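Local atomic coordinates of TarM (Staphylococcus aureus subsp. aureus 21178, PDB entry 4X7R), a protein that belongs to the GT-B clan of glycosyltransferases, with two Rossmann-like domains and an added antiparallel beta-sheet, and is seen here with UDP bound. Residues L390-Y402 against M449-A463. The protein carries 1 engineered substitution. Residues are numbered along the deposited sequence; the frame is centred on the assembly and turned at random.
Sequences LEDFKLVVSTSQY and MADKILQLVNNDVLA
Lys394 reaches across the C-terminal end of helix 449-457, and its amino group is held there. Its CG lies anti to the backbone N (chi1 -174°) and the chain stays extended, which carries NZ to Val457 O at 2.8 Å, above the carbonyl plane. The same NZ makes a salt bridge with Asp460 OD1, also 2.8 Å away and met from above the carboxylate plane; the two side chains cross at about a right angle. Thr317 O takes a third bond from NZ, so this buried ammonium links the end of the helix and the start of helix 460-477 to the segments leading into strands 395-398 and 320-324.

Further along, Leu395 rests CD2 against both Leu456 CB and Val457 CG1, the latter tight at 3.5 Å, while its CD1 meets Ile453 CG1 at 4.1 Å. Val397 presents CG2 to Ile453 CD1 (3.8 Å). The bend of Met449 at chi3 (96°) brings CE closer than usual carbon contact to both Val397 CG2 and Thr399 CG2, each 3.4 Å away.

Strand 395-398 and the helix run nearly antiparallel, 173° between axes, as expected for a helix packed on a parallel sheet in a Rossmann-like domain. Helix 333-346 packs alongside through Leu336 and Val339, and strands 320-324 and 419-422 flank strand 395-398 in the parallel sheet.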
loop_
_atom_site.group_PDB
_atom_site.type_symbol
_atom_site.label_atom_id
_atom_site.label_comp_id
_atom_site.label_asym_id
_atom_site.label_seq_id
_atom_site.Cartn_x
_atom_site.Cartn_y
_atom_site.Cartn_z
ATOM N N LEU A 390 -7.331 -11.955 -15.534
ATOM C CA LEU A 390 -8.795 -11.987 -15.517
ATOM C C LEU A 390 -9.415 -12.683 -16.732
ATOM O O LEU A 390 -10.472 -13.301 -16.610
ATOM C CB LEU A 390 -9.385 -10.579 -15.309
ATOM C CG LEU A 390 -9.290 -10.008 -13.892
ATOM C CD1 LEU A 390 -9.542 -8.527 -13.890
ATOM C CD2 LEU A 390 -10.237 -10.723 -12.936
ATOM N N GLU A 391 -8.727 -12.621 -17.884
ATOM C CA GLU A 391 -9.138 -13.255 -19.144
ATOM C C GLU A 391 -9.124 -14.787 -18.990
ATOM O O GLU A 391 -9.982 -15.477 -19.546
ATOM C CB GLU A 391 -8.198 -12.842 -20.295
ATOM C CG GLU A 391 -7.984 -11.345 -20.463
ATOM C CD GLU A 391 -7.302 -10.939 -21.756
ATOM O OE1 GLU A 391 -7.899 -11.142 -22.840
ATOM O OE2 GLU A 391 -6.176 -10.398 -21.684
ATOM N N ASP A 392 -8.160 -15.305 -18.203
ATOM C CA ASP A 392 -7.987 -16.733 -17.935
ATOM C C ASP A 392 -9.027 -17.321 -16.979
ATOM O O ASP A 392 -9.124 -18.541 -16.890
ATOM C CB ASP A 392 -6.567 -17.013 -17.405
ATOM C CG ASP A 392 -5.443 -16.750 -18.391
ATOM O OD1 ASP A 392 -5.581 -17.159 -19.576
ATOM O OD2 ASP A 392 -4.398 -16.190 -17.968
ATOM N N PHE A 393 -9.787 -16.478 -16.248
ATOM C CA PHE A 393 -10.772 -16.982 -15.282
ATOM C C PHE A 393 -12.184 -17.057 -15.849
ATOM O O PHE A 393 -12.580 -16.188 -16.622
ATOM C CB PHE A 393 -10.779 -16.154 -13.978
ATOM C CG PHE A 393 -9.460 -15.713 -13.376
ATOM C CD1 PHE A 393 -8.373 -16.583 -13.311
ATOM C CD2 PHE A 393 -9.337 -14.462 -12.777
ATOM C CE1 PHE A 393 -7.166 -16.180 -12.723
ATOM C CE2 PHE A 393 -8.132 -14.063 -12.182
ATOM C CZ PHE A 393 -7.054 -14.922 -12.160
ATOM N N LYS A 394 -12.945 -18.096 -15.457
ATOM C CA LYS A 394 -14.353 -18.288 -15.837
ATOM C C LYS A 394 -15.230 -17.439 -14.878
ATOM O O LYS A 394 -16.247 -16.866 -15.283
ATOM C CB LYS A 394 -14.729 -19.780 -15.753
ATOM C CG LYS A 394 -16.131 -20.092 -16.264
ATOM C CD LYS A 394 -16.288 -21.542 -16.631
ATOM C CE LYS A 394 -17.590 -21.764 -17.354
ATOM N NZ LYS A 394 -17.656 -23.122 -17.947
ATOM N N LEU A 395 -14.804 -17.373 -13.603
ATOM C CA LEU A 395 -15.432 -16.603 -12.535
ATOM C C LEU A 395 -14.406 -16.251 -11.470
ATOM O O LEU A 395 -13.303 -16.803 -11.439
ATOM C CB LEU A 395 -16.666 -17.313 -11.929
ATOM C CG LEU A 395 -16.418 -18.631 -11.202
ATOM C CD1 LEU A 395 -16.702 -18.504 -9.726
ATOM C CD2 LEU A 395 -17.254 -19.712 -11.789
ATOM N N VAL A 396 -14.777 -15.320 -10.599
ATOM C CA VAL A 396 -13.937 -14.849 -9.509
ATOM C C VAL A 396 -14.680 -15.080 -8.189
ATOM O O VAL A 396 -15.911 -15.132 -8.147
ATOM C CB VAL A 396 -13.455 -13.388 -9.768
ATOM C CG1 VAL A 396 -13.045 -12.663 -8.495
ATOM C CG2 VAL A 396 -12.325 -13.364 -10.796
ATOM N N VAL A 397 -13.918 -15.295 -7.130
ATOM C CA VAL A 397 -14.466 -15.589 -5.825
ATOM C C VAL A 397 -13.951 -14.600 -4.764
ATOM O O VAL A 397 -12.815 -14.113 -4.869
ATOM C CB VAL A 397 -14.178 -17.076 -5.494
ATOM C CG1 VAL A 397 -12.683 -17.329 -5.320
ATOM C CG2 VAL A 397 -14.963 -17.545 -4.290
ATOM N N SER A 398 -14.807 -14.284 -3.764
ATOM C CA SER A 398 -14.440 -13.438 -2.630
ATOM C C SER A 398 -14.951 -14.047 -1.336
ATOM O O SER A 398 -16.160 -14.205 -1.167
ATOM C CB SER A 398 -14.971 -12.019 -2.787
ATOM O OG SER A 398 -14.629 -11.265 -1.632
ATOM N N THR A 399 -14.019 -14.414 -0.443
ATOM C CA THR A 399 -14.314 -14.952 0.890
ATOM C C THR A 399 -14.007 -13.872 1.930
ATOM O O THR A 399 -14.110 -14.125 3.122
ATOM C CB THR A 399 -13.525 -16.262 1.177
ATOM O OG1 THR A 399 -12.152 -16.080 0.818
ATOM C CG2 THR A 399 -14.101 -17.452 0.458
ATOM N N SER A 400 -13.650 -12.672 1.472
ATOM C CA SER A 400 -13.298 -11.529 2.325
ATOM C C SER A 400 -14.394 -11.218 3.341
ATOM O O SER A 400 -15.580 -11.285 3.009
ATOM C CB SER A 400 -12.989 -10.302 1.480
ATOM O OG SER A 400 -12.450 -9.286 2.307
ATOM N N GLN A 401 -13.988 -10.921 4.578
ATOM C CA GLN A 401 -14.926 -10.626 5.664
ATOM C C GLN A 401 -15.121 -9.133 5.865
ATOM O O GLN A 401 -16.090 -8.736 6.519
ATOM C CB GLN A 401 -14.479 -11.291 6.985
ATOM C CG GLN A 401 -14.605 -12.818 6.991
ATOM C CD GLN A 401 -15.956 -13.354 7.369
ATOM O OE1 GLN A 401 -16.782 -12.678 7.990
ATOM N NE2 GLN A 401 -16.179 -14.623 7.065
ATOM N N TYR A 402 -14.171 -8.307 5.388
ATOM C CA TYR A 402 -14.276 -6.858 5.554
ATOM C C TYR A 402 -13.738 -6.129 4.315
ATOM O O TYR A 402 -12.644 -6.444 3.841
ATOM C CB TYR A 402 -13.514 -6.362 6.813
ATOM C CG TYR A 402 -13.713 -7.201 8.063
ATOM C CD1 TYR A 402 -14.767 -6.944 8.940
ATOM C CD2 TYR A 402 -12.849 -8.250 8.371
ATOM C CE1 TYR A 402 -14.958 -7.716 10.090
ATOM C CE2 TYR A 402 -13.047 -9.043 9.502
ATOM C CZ TYR A 402 -14.096 -8.765 10.363
ATOM O OH TYR A 402 -14.289 -9.546 11.473
ATOM N N MET A 449 -21.528 -21.461 -1.025
ATOM C CA MET A 449 -20.572 -20.832 -1.933
ATOM C C MET A 449 -19.962 -21.864 -2.884
ATOM O O MET A 449 -19.817 -21.577 -4.077
ATOM C CB MET A 449 -19.486 -20.075 -1.184
ATOM C CG MET A 449 -18.768 -19.112 -2.068
ATOM S SD MET A 449 -17.511 -18.161 -1.215
ATOM C CE MET A 449 -16.233 -19.069 -1.575
ATOM N N ALA A 450 -19.621 -23.067 -2.358
ATOM C CA ALA A 450 -19.093 -24.182 -3.148
ATOM C C ALA A 450 -20.139 -24.610 -4.197
ATOM O O ALA A 450 -19.778 -24.837 -5.352
ATOM C CB ALA A 450 -18.740 -25.352 -2.241
ATOM N N ASP A 451 -21.433 -24.636 -3.805
ATOM C CA ASP A 451 -22.566 -24.973 -4.674
ATOM C C ASP A 451 -22.716 -23.991 -5.836
ATOM O O ASP A 451 -22.930 -24.423 -6.969
ATOM C CB ASP A 451 -23.883 -25.034 -3.871
ATOM C CG ASP A 451 -24.094 -26.296 -3.045
ATOM O OD1 ASP A 451 -23.401 -27.314 -3.314
ATOM O OD2 ASP A 451 -24.973 -26.280 -2.152
ATOM N N LYS A 452 -22.593 -22.676 -5.558
ATOM C CA LYS A 452 -22.737 -21.631 -6.578
ATOM C C LYS A 452 -21.575 -21.592 -7.554
ATOM O O LYS A 452 -21.795 -21.336 -8.739
ATOM C CB LYS A 452 -23.044 -20.251 -5.966
ATOM C CG LYS A 452 -24.359 -20.221 -5.167
ATOM C CD LYS A 452 -25.629 -20.336 -6.002
ATOM C CE LYS A 452 -26.846 -20.639 -5.153
ATOM N NZ LYS A 452 -27.233 -19.498 -4.283
ATOM N N ILE A 453 -20.354 -21.892 -7.075
ATOM C CA ILE A 453 -19.154 -21.974 -7.908
ATOM C C ILE A 453 -19.351 -23.139 -8.890
ATOM O O ILE A 453 -19.147 -22.951 -10.091
ATOM C CB ILE A 453 -17.866 -22.103 -7.043
ATOM C CG1 ILE A 453 -17.501 -20.741 -6.406
ATOM C CG2 ILE A 453 -16.679 -22.675 -7.858
ATOM C CD1 ILE A 453 -16.667 -20.831 -5.130
ATOM N N LEU A 454 -19.823 -24.308 -8.375
ATOM C CA LEU A 454 -20.078 -25.515 -9.160
ATOM C C LEU A 454 -21.122 -25.294 -10.251
ATOM O O LEU A 454 -20.869 -25.668 -11.391
ATOM C CB LEU A 454 -20.439 -26.704 -8.262
ATOM C CG LEU A 454 -19.274 -27.350 -7.523
ATOM C CD1 LEU A 454 -19.754 -28.076 -6.289
ATOM C CD2 LEU A 454 -18.489 -28.275 -8.430
ATOM N N GLN A 455 -22.261 -24.646 -9.923
ATOM C CA GLN A 455 -23.311 -24.295 -10.891
ATOM C C GLN A 455 -22.690 -23.426 -11.999
ATOM O O GLN A 455 -22.823 -23.742 -13.176
ATOM C CB GLN A 455 -24.450 -23.491 -10.219
ATOM C CG GLN A 455 -25.364 -24.272 -9.280
ATOM C CD GLN A 455 -26.349 -23.373 -8.555
ATOM O OE1 GLN A 455 -26.936 -22.440 -9.126
ATOM N NE2 GLN A 455 -26.576 -23.653 -7.278
ATOM N N LEU A 456 -21.960 -22.376 -11.602
ATOM C CA LEU A 456 -21.327 -21.420 -12.504
ATOM C C LEU A 456 -20.208 -21.997 -13.397
ATOM O O LEU A 456 -20.258 -21.766 -14.610
ATOM C CB LEU A 456 -20.908 -20.157 -11.731
ATOM C CG LEU A 456 -21.266 -18.769 -12.304
ATOM C CD1 LEU A 456 -22.647 -18.721 -12.906
ATOM C CD2 LEU A 456 -21.159 -17.693 -11.231
ATOM N N VAL A 457 -19.239 -22.776 -12.831
ATOM C CA VAL A 457 -18.142 -23.393 -13.614
ATOM C C VAL A 457 -18.636 -24.409 -14.641
ATOM O O VAL A 457 -17.949 -24.634 -15.639
ATOM C CB VAL A 457 -16.960 -24.006 -12.805
ATOM C CG1 VAL A 457 -16.081 -22.952 -12.169
ATOM C CG2 VAL A 457 -17.416 -25.058 -11.795
ATOM N N ASN A 458 -19.784 -25.060 -14.366
ATOM C CA ASN A 458 -20.379 -26.105 -15.208
ATOM C C ASN A 458 -21.528 -25.629 -16.108
ATOM O O ASN A 458 -22.242 -26.454 -16.676
ATOM C CB ASN A 458 -20.804 -27.295 -14.348
ATOM C CG ASN A 458 -19.636 -28.086 -13.828
ATOM O OD1 ASN A 458 -18.994 -28.846 -14.556
ATOM N ND2 ASN A 458 -19.328 -27.921 -12.557
ATOM N N ASN A 459 -21.687 -24.306 -16.263
ATOM C CA ASN A 459 -22.724 -23.714 -17.109
ATOM C C ASN A 459 -22.121 -22.524 -17.869
ATOM O O ASN A 459 -21.998 -21.424 -17.316
ATOM C CB ASN A 459 -23.944 -23.320 -16.269
ATOM C CG ASN A 459 -25.197 -23.063 -17.054
ATOM O OD1 ASN A 459 -25.182 -22.463 -18.131
ATOM N ND2 ASN A 459 -26.326 -23.454 -16.491
ATOM N N ASP A 460 -21.699 -22.776 -19.124
ATOM C CA ASP A 460 -21.050 -21.805 -20.010
ATOM C C ASP A 460 -21.927 -20.597 -20.334
ATOM O O ASP A 460 -21.444 -19.467 -20.244
ATOM C CB ASP A 460 -20.532 -22.480 -21.293
ATOM C CG ASP A 460 -19.583 -23.639 -21.048
ATOM O OD1 ASP A 460 -18.420 -23.383 -20.664
ATOM O OD2 ASP A 460 -20.001 -24.803 -21.250
ATOM N N VAL A 461 -23.211 -20.833 -20.678
ATOM C CA VAL A 461 -24.181 -19.782 -21.011
ATOM C C VAL A 461 -24.491 -18.862 -19.822
ATOM O O VAL A 461 -24.537 -17.647 -20.004
ATOM C CB VAL A 461 -25.445 -20.281 -21.789
ATOM C CG1 VAL A 461 -26.225 -21.336 -21.013
ATOM C CG2 VAL A 461 -26.359 -19.128 -22.196
ATOM N N LEU A 462 -24.661 -19.439 -18.611
ATOM C CA LEU A 462 -24.942 -18.679 -17.390
ATOM C C LEU A 462 -23.733 -17.835 -16.981
ATOM O O LEU A 462 -23.912 -16.676 -16.605
ATOM C CB LEU A 462 -25.380 -19.604 -16.240
ATOM C CG LEU A 462 -26.009 -18.937 -15.010
ATOM C CD1 LEU A 462 -27.442 -18.477 -15.290
ATOM C CD2 LEU A 462 -25.987 -19.874 -13.821
ATOM N N ALA A 463 -22.513 -18.405 -17.077
ATOM C CA ALA A 463 -21.265 -17.713 -16.750
ATOM C C ALA A 463 -21.038 -16.498 -17.655
ATOM O O ALA A 463 -20.579 -15.455 -17.174
ATOM C CB ALA A 463 -20.092 -18.670 -16.847
#